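Stage II sporulation protein SA (Bacillus subtilis, PDB 3O6Q) is the toxic component of a type II toxin-antitoxin system, represented here by its predicted cytoplasmic part, and leads to cell death unless its antitoxin SpoIISB neutralises it. Local coordinates at residues H20-R25 against E132-L137; Q30-N35 against K57-K62; G106-I111 against K123-S128. All blocks are in the same frame, centred on the assembly; numbering follows the deposited sequence.

In the fold
The chain begins with the long helix 7-35, which takes part in two contacts. Its middle, 20-25, belongs to contact 1 and its end, 30-35, to contact 2. Contact 2 closes first, when helix 45-61, after strand 38-42, meets helix 7-35. The chain then enters the antiparallel sheet, where contact 3 pairs strands 108-115 and 118-125 as a hairpin. Contact 1 closes last, at the start of helix 132-148. Its long loop encloses both other contacts, which follow one another in series. Contacts 1 and 3 touch, through Arg25 with Ser126 and Ser128, and through Tyr135 with Ile111. Contacts 1 and 2 both reach the second subunit.

Contact 1: residues H20-R25 against E132-L137; sequences HMYLNR and EFDYLL
Tyr22 stacks on Phe133 and hydrogen-bonds Asp134 through its hydroxyl. CB of Tyr22 points toward helix 132-148. CG is anti to the carbonyl carbon (chi1 -71°), which carries the ring toward helix 132-148. Ring atom CG lies 3.9 Å from Phe133 CG. Over the same face, CD2 and CE2 lie near Phe133 CD1 along one edge. Along the other edge CE1 is 3.3 Å from Phe133 CB and also has Asp134 OD1 close by. The two rings form a face-to-face stack, with centroids 4.5 Å apart and planes 17° from parallel. Phe133 CB makes a CH-pi contact over the same Tyr22 face. At the tip, Tyr22 OH donates to Asp134 OD2 on its syn side; the modelled length is a short 2.5 Å. This hydroxyl also bonds Thr131 OG1.

The contact joins two nearly parallel helices, the long N-terminal helix 7-35 and the last helix, 132-148, whose first turn lies here. Leu23 of the second subunit also packs on Phe133.

Arg25 reaches the same carboxylate with a chain extended from CG to NE. Its NH1 forms a salt bridge with Asp134 OD1 at 3.0 Å. The carboxylate is twisted 58° from the guanidinium plane. NH1 is also held by Ile129 O, and Met21 CG lies over one face of the guanidinium. Asp134 OD2 takes a further bond from Thr131 N. The carboxylate is buried, and the arginine would be expected to favour its charged form. Farther along the helices, Arg25 CB meets Leu137 CD1 at 4.5 Å.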
loop_
_atom_site.group_PDB
_atom_site.type_symbol
_atom_site.label_atom_id
_atom_site.label_comp_id
_atom_site.label_asym_id
_atom_site.label_seq_id
_atom_site.Cartn_x
_atom_site.Cartn_y
_atom_site.Cartn_z
ATOM N N HIS A 20 -4.653 -12.840 5.421
ATOM C CA HIS A 20 -3.946 -12.563 6.661
ATOM C C HIS A 20 -2.604 -11.950 6.393
ATOM O O HIS A 20 -2.251 -10.907 6.962
ATOM C CB HIS A 20 -3.765 -13.835 7.473
ATOM C CG HIS A 20 -4.856 -14.076 8.450
ATOM N ND1 HIS A 20 -5.785 -15.078 8.293
ATOM C CD2 HIS A 20 -5.167 -13.452 9.611
ATOM C CE1 HIS A 20 -6.620 -15.069 9.320
ATOM N NE2 HIS A 20 -6.271 -14.089 10.132
HETATM N N MSE A 21 -1.863 -12.593 5.518
HETATM C CA MSE A 21 -0.511 -12.179 5.244
HETATM C C MSE A 21 -0.423 -10.773 4.708
HETATM O O MSE A 21 0.415 -10.002 5.156
HETATM C CB MSE A 21 0.125 -13.133 4.258
HETATM C CG MSE A 21 1.579 -12.924 4.013
HETATM SE SE MSE A 21 2.037 -14.115 2.537
HETATM C CE MSE A 21 2.510 -15.656 3.679
ATOM N N TYR A 22 -1.265 -10.429 3.735
ATOM C CA TYR A 22 -1.188 -9.121 3.142
ATOM C C TYR A 22 -1.889 -8.058 3.983
ATOM O O TYR A 22 -1.523 -6.896 3.924
ATOM C CB TYR A 22 -1.615 -9.177 1.675
ATOM C CG TYR A 22 -0.550 -9.888 0.842
ATOM C CD1 TYR A 22 0.710 -9.327 0.693
ATOM C CD2 TYR A 22 -0.786 -11.146 0.277
ATOM C CE1 TYR A 22 1.716 -9.985 -0.020
ATOM C CE2 TYR A 22 0.213 -11.810 -0.448
ATOM C CZ TYR A 22 1.466 -11.226 -0.599
ATOM O OH TYR A 22 2.454 -11.872 -1.323
ATOM N N LEU A 23 -2.853 -8.442 4.817
ATOM C CA LEU A 23 -3.315 -7.526 5.847
ATOM C C LEU A 23 -2.179 -7.209 6.815
ATOM O O LEU A 23 -1.959 -6.028 7.128
ATOM C CB LEU A 23 -4.512 -8.086 6.592
ATOM C CG LEU A 23 -5.031 -7.253 7.791
ATOM C CD1 LEU A 23 -5.414 -5.870 7.398
ATOM C CD2 LEU A 23 -6.179 -7.975 8.463
ATOM N N ASN A 24 -1.447 -8.231 7.272
ATOM C CA ASN A 24 -0.308 -8.008 8.200
ATOM C C ASN A 24 0.799 -7.147 7.576
ATOM O O ASN A 24 1.339 -6.208 8.209
ATOM C CB ASN A 24 0.315 -9.318 8.701
ATOM C CG ASN A 24 -0.605 -10.110 9.631
ATOM O OD1 ASN A 24 -1.559 -9.571 10.201
ATOM N ND2 ASN A 24 -0.303 -11.409 9.808
ATOM N N ARG A 25 1.153 -7.459 6.345
ATOM C CA ARG A 25 2.246 -6.743 5.695
ATOM C C ARG A 25 1.808 -5.300 5.457
ATOM O O ARG A 25 2.607 -4.397 5.586
ATOM C CB ARG A 25 2.658 -7.433 4.400
ATOM C CG ARG A 25 3.356 -8.714 4.617
ATOM C CD ARG A 25 3.872 -9.347 3.333
ATOM N NE ARG A 25 4.582 -10.583 3.600
ATOM C CZ ARG A 25 4.969 -11.457 2.670
ATOM N NH1 ARG A 25 4.696 -11.272 1.373
ATOM N NH2 ARG A 25 5.618 -12.552 3.059
ATOM N N GLU A 132 2.894 -10.440 -6.641
ATOM C CA GLU A 132 2.605 -9.090 -7.102
ATOM C C GLU A 132 2.193 -8.066 -6.010
ATOM O O GLU A 132 2.467 -6.885 -6.162
ATOM C CB GLU A 132 1.572 -9.134 -8.206
ATOM C CG GLU A 132 0.204 -9.573 -7.792
ATOM C CD GLU A 132 0.109 -10.975 -7.243
ATOM O OE1 GLU A 132 0.675 -11.954 -7.807
ATOM O OE2 GLU A 132 -0.615 -11.108 -6.245
ATOM N N PHE A 133 1.565 -8.497 -4.908
ATOM C CA PHE A 133 1.265 -7.595 -3.823
ATOM C C PHE A 133 2.553 -6.983 -3.327
ATOM O O PHE A 133 2.643 -5.773 -3.026
ATOM C CB PHE A 133 0.599 -8.332 -2.661
ATOM C CG PHE A 133 -0.895 -8.583 -2.834
ATOM C CD1 PHE A 133 -1.359 -9.724 -3.510
ATOM C CD2 PHE A 133 -1.828 -7.709 -2.277
ATOM C CE1 PHE A 133 -2.759 -9.996 -3.649
ATOM C CE2 PHE A 133 -3.223 -7.934 -2.409
ATOM C CZ PHE A 133 -3.695 -9.095 -3.096
ATOM N N ASP A 134 3.574 -7.808 -3.241
ATOM C CA ASP A 134 4.861 -7.322 -2.787
ATOM C C ASP A 134 5.544 -6.452 -3.822
ATOM O O ASP A 134 6.130 -5.447 -3.500
ATOM C CB ASP A 134 5.703 -8.505 -2.374
ATOM C CG ASP A 134 4.972 -9.347 -1.360
ATOM O OD1 ASP A 134 4.728 -8.820 -0.271
ATOM O OD2 ASP A 134 4.567 -10.491 -1.665
ATOM N N TYR A 135 5.399 -6.810 -5.079
ATOM C CA TYR A 135 5.778 -5.918 -6.146
ATOM C C TYR A 135 5.169 -4.540 -5.900
ATOM O O TYR A 135 5.850 -3.515 -5.962
ATOM C CB TYR A 135 5.296 -6.482 -7.485
ATOM C CG TYR A 135 5.267 -5.481 -8.588
ATOM C CD1 TYR A 135 6.421 -5.151 -9.260
ATOM C CD2 TYR A 135 4.095 -4.859 -8.957
ATOM C CE1 TYR A 135 6.415 -4.244 -10.279
ATOM C CE2 TYR A 135 4.081 -3.942 -9.988
ATOM C CZ TYR A 135 5.251 -3.633 -10.650
ATOM O OH TYR A 135 5.283 -2.710 -11.700
ATOM N N LEU A 136 3.877 -4.518 -5.603
ATOM C CA LEU A 136 3.164 -3.244 -5.452
ATOM C C LEU A 136 3.678 -2.471 -4.255
ATOM O O LEU A 136 3.944 -1.297 -4.364
ATOM C CB LEU A 136 1.661 -3.488 -5.381
ATOM C CG LEU A 136 1.070 -3.954 -6.743
ATOM C CD1 LEU A 136 -0.437 -4.353 -6.703
ATOM C CD2 LEU A 136 1.331 -2.862 -7.828
ATOM N N LEU A 137 3.853 -3.140 -3.121
ATOM C CA LEU A 137 4.313 -2.461 -1.921
ATOM C C LEU A 137 5.738 -2.002 -2.116
ATOM O O LEU A 137 6.091 -0.867 -1.796
ATOM C CB LEU A 137 4.241 -3.374 -0.704
ATOM C CG LEU A 137 2.837 -3.618 -0.159
ATOM C CD1 LEU A 137 2.898 -4.734 0.862
ATOM C CD2 LEU A 137 2.246 -2.312 0.409
#

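Contact 2: residues Q30-N35 against K57-K62; sequences QYLLKN and KTYADK
Leu32 and Tyr59 bury the most surface here, and Lys62 comes next. Leu32 CD1 sits over one face of the Tyr59 ring. It is 3.6 Å from the ring centroid and 16° off the normal, a CH-pi contact. The methyl lies off-centre, so its nearest ring atom is CD2 of Tyr59, at 3.4 Å. Leu32 CB follows the ring outward and meets CZ and OH. Leu32 runs outward from its helix while Tyr59 runs the other way beside it. Tyr59 CG is anti to the carbonyl carbon (chi1 -80°), and this sends the ring across to helix 7-35.

The hydroxyl of Tyr59 ends among the atoms of Leu32 and Leu33. Leu33 crosses Tyr59 at about a right angle, with CG and CD2 against the hydroxyl; CD2 of Leu33 is 3.3 Å from OH of Tyr59. Leu33 N is also close, but the angle is too poor for a hydrogen bond. The polar link is instead a water. It lies 2.9 Å from Tyr59 OH and donates to Leu32 O over a longer 3.3 Å.

The two segments belong to a helix-strand-helix unit in which strand 38-42 lies between helices 7-35 and 45-61. The axes of segments 30-35 and 57-61 are 134° apart, roughly midway between perpendicular and antiparallel. Helix 132-148 supplies Phe138 and Leu141, which also pack on Tyr59. Leu33 also packs on Ser140 of the second subunit.

Lys62 stands where helix 45-61 gives way to a loop, and it is exposed. CG anti to the carbonyl carbon and a nearly extended chi2 bring its CD to Leu32 CD2, at 3.9 Å. The bend at chi3 sets only CE and NZ. The contact is made by the aliphatic part of the lysine, and NZ lies slightly farther from the same methyl.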
loop_
_atom_site.group_PDB
_atom_site.type_symbol
_atom_site.label_atom_id
_atom_site.label_comp_id
_atom_site.label_asym_id
_atom_site.label_seq_id
_atom_site.Cartn_x
_atom_site.Cartn_y
_atom_site.Cartn_z
ATOM N N GLN A 30 2.060 0.557 6.798
ATOM C CA GLN A 30 1.426 1.771 7.255
ATOM C C GLN A 30 2.023 2.204 8.579
ATOM O O GLN A 30 2.232 3.378 8.784
ATOM C CB GLN A 30 -0.064 1.563 7.414
ATOM C CG GLN A 30 -0.818 2.845 7.800
ATOM C CD GLN A 30 -1.268 2.922 9.271
ATOM O OE1 GLN A 30 -2.303 3.549 9.581
ATOM N NE2 GLN A 30 -0.490 2.311 10.180
ATOM N N TYR A 31 2.302 1.256 9.476
ATOM C CA TYR A 31 2.853 1.610 10.774
ATOM C C TYR A 31 4.197 2.279 10.603
ATOM O O TYR A 31 4.496 3.315 11.254
ATOM C CB TYR A 31 2.948 0.390 11.673
ATOM C CG TYR A 31 3.529 0.692 13.040
ATOM C CD1 TYR A 31 2.704 0.963 14.130
ATOM C CD2 TYR A 31 4.892 0.669 13.248
ATOM C CE1 TYR A 31 3.222 1.234 15.382
ATOM C CE2 TYR A 31 5.424 0.953 14.493
ATOM C CZ TYR A 31 4.585 1.234 15.554
ATOM O OH TYR A 31 5.150 1.493 16.789
ATOM N N LEU A 32 5.015 1.730 9.704
ATOM C CA LEU A 32 6.345 2.311 9.441
ATOM C C LEU A 32 6.264 3.669 8.740
ATOM O O LEU A 32 6.993 4.578 9.053
ATOM C CB LEU A 32 7.196 1.360 8.647
ATOM C CG LEU A 32 7.595 0.041 9.319
ATOM C CD1 LEU A 32 8.121 -0.901 8.222
ATOM C CD2 LEU A 32 8.645 0.249 10.388
ATOM N N LEU A 33 5.359 3.834 7.798
ATOM C CA LEU A 33 5.213 5.134 7.184
ATOM C C LEU A 33 4.851 6.142 8.275
ATOM O O LEU A 33 5.272 7.274 8.228
ATOM C CB LEU A 33 4.159 5.090 6.049
ATOM C CG LEU A 33 4.682 4.576 4.697
ATOM C CD1 LEU A 33 3.547 4.425 3.610
ATOM C CD2 LEU A 33 5.857 5.444 4.135
ATOM N N LYS A 34 4.102 5.716 9.273
ATOM C CA LYS A 34 3.622 6.613 10.321
ATOM C C LYS A 34 4.718 6.929 11.331
ATOM O O LYS A 34 4.838 8.062 11.741
ATOM C CB LYS A 34 2.418 5.971 11.038
ATOM C CG LYS A 34 1.283 6.893 11.509
ATOM C CD LYS A 34 0.354 6.194 12.538
ATOM C CE LYS A 34 -1.003 6.948 12.693
ATOM N NZ LYS A 34 -2.225 6.043 12.735
ATOM N N ASN A 35 5.525 5.949 11.719
ATOM C CA ASN A 35 6.431 6.116 12.883
ATOM C C ASN A 35 7.964 6.077 12.585
ATOM O O ASN A 35 8.758 6.576 13.386
ATOM C CB ASN A 35 6.063 5.071 13.943
ATOM C CG ASN A 35 4.605 5.233 14.450
ATOM O OD1 ASN A 35 4.262 6.265 15.021
ATOM N ND2 ASN A 35 3.757 4.231 14.234
ATOM N N LYS A 57 14.990 -2.649 2.749
ATOM C CA LYS A 57 15.375 -3.484 3.872
ATOM C C LYS A 57 14.665 -3.159 5.170
ATOM O O LYS A 57 14.312 -4.063 5.908
ATOM C CB LYS A 57 16.875 -3.451 4.077
ATOM C CG LYS A 57 17.575 -4.433 3.154
ATOM C CD LYS A 57 19.055 -4.232 3.057
ATOM C CE LYS A 57 19.609 -5.202 2.030
ATOM N NZ LYS A 57 21.021 -4.889 1.756
ATOM N N THR A 58 14.402 -1.893 5.437
ATOM C CA THR A 58 13.708 -1.511 6.653
ATOM C C THR A 58 12.336 -2.193 6.737
ATOM O O THR A 58 11.923 -2.721 7.774
ATOM C CB THR A 58 13.583 0.036 6.722
ATOM O OG1 THR A 58 14.903 0.602 6.888
ATOM C CG2 THR A 58 12.664 0.470 7.853
ATOM N N TYR A 59 11.657 -2.212 5.614
ATOM C CA TYR A 59 10.328 -2.776 5.516
ATOM C C TYR A 59 10.340 -4.295 5.461
ATOM O O TYR A 59 9.584 -4.952 6.176
ATOM C CB TYR A 59 9.610 -2.155 4.296
ATOM C CG TYR A 59 9.058 -0.774 4.616
ATOM C CD1 TYR A 59 9.906 0.329 4.796
ATOM C CD2 TYR A 59 7.691 -0.589 4.829
ATOM C CE1 TYR A 59 9.367 1.591 5.131
ATOM C CE2 TYR A 59 7.152 0.675 5.132
ATOM C CZ TYR A 59 7.980 1.741 5.298
ATOM O OH TYR A 59 7.400 2.953 5.656
ATOM N N ALA A 60 11.184 -4.859 4.609
ATOM C CA ALA A 60 11.229 -6.309 4.462
ATOM C C ALA A 60 11.651 -6.938 5.789
ATOM O O ALA A 60 11.123 -7.962 6.177
ATOM C CB ALA A 60 12.174 -6.723 3.340
ATOM N N ASP A 61 12.591 -6.313 6.483
ATOM C CA ASP A 61 13.026 -6.823 7.767
ATOM C C ASP A 61 11.879 -7.114 8.726
ATOM O O ASP A 61 11.941 -8.075 9.478
ATOM C CB ASP A 61 13.981 -5.850 8.419
ATOM C CG ASP A 61 15.330 -5.843 7.751
ATOM O OD1 ASP A 61 15.542 -6.651 6.800
ATOM O OD2 ASP A 61 16.175 -4.989 8.149
ATOM N N LYS A 62 10.816 -6.325 8.684
ATOM C CA LYS A 62 9.720 -6.541 9.614
ATOM C C LYS A 62 8.544 -7.378 9.051
ATOM O O LYS A 62 7.514 -7.490 9.693
ATOM C CB LYS A 62 9.245 -5.187 10.126
ATOM C CG LYS A 62 10.300 -4.431 10.958
ATOM C CD LYS A 62 9.637 -3.305 11.771
ATOM C CE LYS A 62 10.327 -3.008 13.107
ATOM N NZ LYS A 62 9.598 -1.878 13.841
HETATM O O HOH W 1 9.490 4.557 6.946
#

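Contact 3: residues G106-I111 against K123-S128; sequences GKVVLI and KLTSDS
Leu124 O accepts the N-H of Val109 at 2.8 Å. The same oxygen meets the CA-H of Val108. The bond is returned by Leu124 N to Val109 O at 2.9 Å, so these two residues form an antiparallel hydrogen-bonded pair. Just beyond the pairing, on the side of Lys107, Ser126 N makes a weak bond of 3.2 Å to Lys107 O.

These bonds hold together the beta hairpin of strands 108-115 and 118-125, the two inner strands of the antiparallel sheet. The surrounding sheet with helices on both sides is consistent with a GAF-like fold.

Val109 and Leu124 point to one face, where Leu124 packs on Phe138 of helix 132-148. Ile111 CD1 meets Leu124 CD1 there at 4.1 Å, the two side chains crossing at a slant. Val108, Thr125, Leu110 and Lys123 lie on the other face. Leu110 CD2 touches Lys123 CG at 3.6 Å, and these side chains run alongside each other. Lys123 has CG anti to the backbone N (chi1 -176°), which puts that carbon beside the leucine methyl.

Beyond the strands, Lys107 bends at chi2 and brings NZ to the loop after strand 118-125. NZ bonds Asp127 O at 3.1 Å from above the carbonyl plane. Its approach to Ser128 O is modelled too short to be trusted in detail.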
loop_
_atom_site.group_PDB
_atom_site.type_symbol
_atom_site.label_atom_id
_atom_site.label_comp_id
_atom_site.label_asym_id
_atom_site.label_seq_id
_atom_site.Cartn_x
_atom_site.Cartn_y
_atom_site.Cartn_z
ATOM N N GLY A 106 5.842 -18.829 -5.803
ATOM C CA GLY A 106 5.565 -17.734 -4.912
ATOM C C GLY A 106 6.672 -17.447 -3.912
ATOM O O GLY A 106 6.394 -16.988 -2.815
ATOM N N LYS A 107 7.918 -17.707 -4.283
ATOM C CA LYS A 107 9.074 -17.482 -3.410
ATOM C C LYS A 107 10.054 -16.395 -3.895
ATOM O O LYS A 107 10.832 -15.892 -3.105
ATOM C CB LYS A 107 9.873 -18.789 -3.261
ATOM C CG LYS A 107 9.073 -20.012 -2.789
ATOM C CD LYS A 107 8.524 -19.903 -1.352
ATOM C CE LYS A 107 7.686 -21.135 -1.037
ATOM N NZ LYS A 107 6.892 -21.027 0.195
ATOM N N VAL A 108 10.035 -16.063 -5.181
ATOM C CA VAL A 108 10.943 -15.050 -5.749
ATOM C C VAL A 108 10.157 -14.081 -6.663
ATOM O O VAL A 108 9.373 -14.508 -7.502
ATOM C CB VAL A 108 12.101 -15.703 -6.616
ATOM C CG1 VAL A 108 13.098 -14.647 -7.105
ATOM C CG2 VAL A 108 12.835 -16.798 -5.855
ATOM N N VAL A 109 10.370 -12.787 -6.478
ATOM C CA VAL A 109 9.956 -11.773 -7.427
ATOM C C VAL A 109 11.197 -10.972 -7.800
ATOM O O VAL A 109 11.912 -10.521 -6.923
ATOM C CB VAL A 109 8.968 -10.815 -6.802
ATOM C CG1 VAL A 109 8.367 -9.944 -7.835
ATOM C CG2 VAL A 109 7.892 -11.580 -6.097
ATOM N N LEU A 110 11.493 -10.853 -9.095
ATOM C CA LEU A 110 12.634 -10.035 -9.575
ATOM C C LEU A 110 12.081 -8.949 -10.478
ATOM O O LEU A 110 11.345 -9.220 -11.428
ATOM C CB LEU A 110 13.660 -10.865 -10.321
ATOM C CG LEU A 110 14.218 -12.073 -9.553
ATOM C CD1 LEU A 110 15.091 -12.863 -10.513
ATOM C CD2 LEU A 110 14.942 -11.700 -8.243
ATOM N N ILE A 111 12.447 -7.705 -10.145
ATOM C CA ILE A 111 11.803 -6.504 -10.669
ATOM C C ILE A 111 12.885 -5.619 -11.245
ATOM O O ILE A 111 13.685 -5.046 -10.500
ATOM C CB ILE A 111 11.093 -5.747 -9.554
ATOM C CG1 ILE A 111 10.244 -6.674 -8.688
ATOM C CG2 ILE A 111 10.196 -4.672 -10.130
ATOM C CD1 ILE A 111 9.620 -5.957 -7.477
ATOM N N LYS A 123 15.386 -7.622 -5.881
ATOM C CA LYS A 123 15.125 -9.006 -5.525
ATOM C C LYS A 123 14.290 -9.130 -4.273
ATOM O O LYS A 123 14.738 -8.731 -3.210
ATOM C CB LYS A 123 16.445 -9.721 -5.284
ATOM C CG LYS A 123 16.350 -11.223 -4.994
ATOM C CD LYS A 123 17.734 -11.844 -4.979
ATOM C CE LYS A 123 17.704 -13.309 -4.557
ATOM N NZ LYS A 123 19.077 -13.914 -4.338
ATOM N N LEU A 124 13.100 -9.717 -4.399
ATOM C CA LEU A 124 12.264 -10.118 -3.248
ATOM C C LEU A 124 12.121 -11.637 -3.127
ATOM O O LEU A 124 11.598 -12.298 -4.042
ATOM C CB LEU A 124 10.861 -9.554 -3.379
ATOM C CG LEU A 124 10.723 -8.052 -3.679
ATOM C CD1 LEU A 124 9.260 -7.737 -3.807
ATOM C CD2 LEU A 124 11.410 -7.165 -2.631
ATOM N N THR A 125 12.550 -12.192 -1.993
ATOM C CA THR A 125 12.351 -13.609 -1.690
ATOM C C THR A 125 11.719 -13.806 -0.315
ATOM O O THR A 125 11.733 -12.908 0.520
ATOM C CB THR A 125 13.666 -14.386 -1.653
ATOM O OG1 THR A 125 14.426 -13.913 -0.541
ATOM C CG2 THR A 125 14.429 -14.227 -2.966
ATOM N N SER A 126 11.202 -15.008 -0.076
ATOM C CA SER A 126 10.486 -15.288 1.150
ATOM C C SER A 126 10.444 -16.784 1.344
ATOM O O SER A 126 10.287 -17.532 0.395
ATOM C CB SER A 126 9.061 -14.729 1.067
ATOM O OG SER A 126 8.331 -14.942 2.249
ATOM N N ASP A 127 10.559 -17.197 2.596
ATOM C CA ASP A 127 10.323 -18.574 2.976
ATOM C C ASP A 127 8.837 -18.938 2.945
ATOM O O ASP A 127 8.515 -20.089 2.668
ATOM C CB ASP A 127 10.919 -18.857 4.355
ATOM C CG ASP A 127 12.417 -19.139 4.288
ATOM O OD1 ASP A 127 12.861 -19.940 3.412
ATOM O OD2 ASP A 127 13.152 -18.565 5.125
ATOM N N SER A 128 7.943 -17.980 3.209
ATOM C CA SER A 128 6.510 -18.207 3.000
ATOM C C SER A 128 6.118 -17.845 1.574
ATOM O O SER A 128 6.161 -18.718 0.716
ATOM C CB SER A 128 5.634 -17.473 4.024
ATOM O OG SER A 128 5.923 -16.098 4.072
#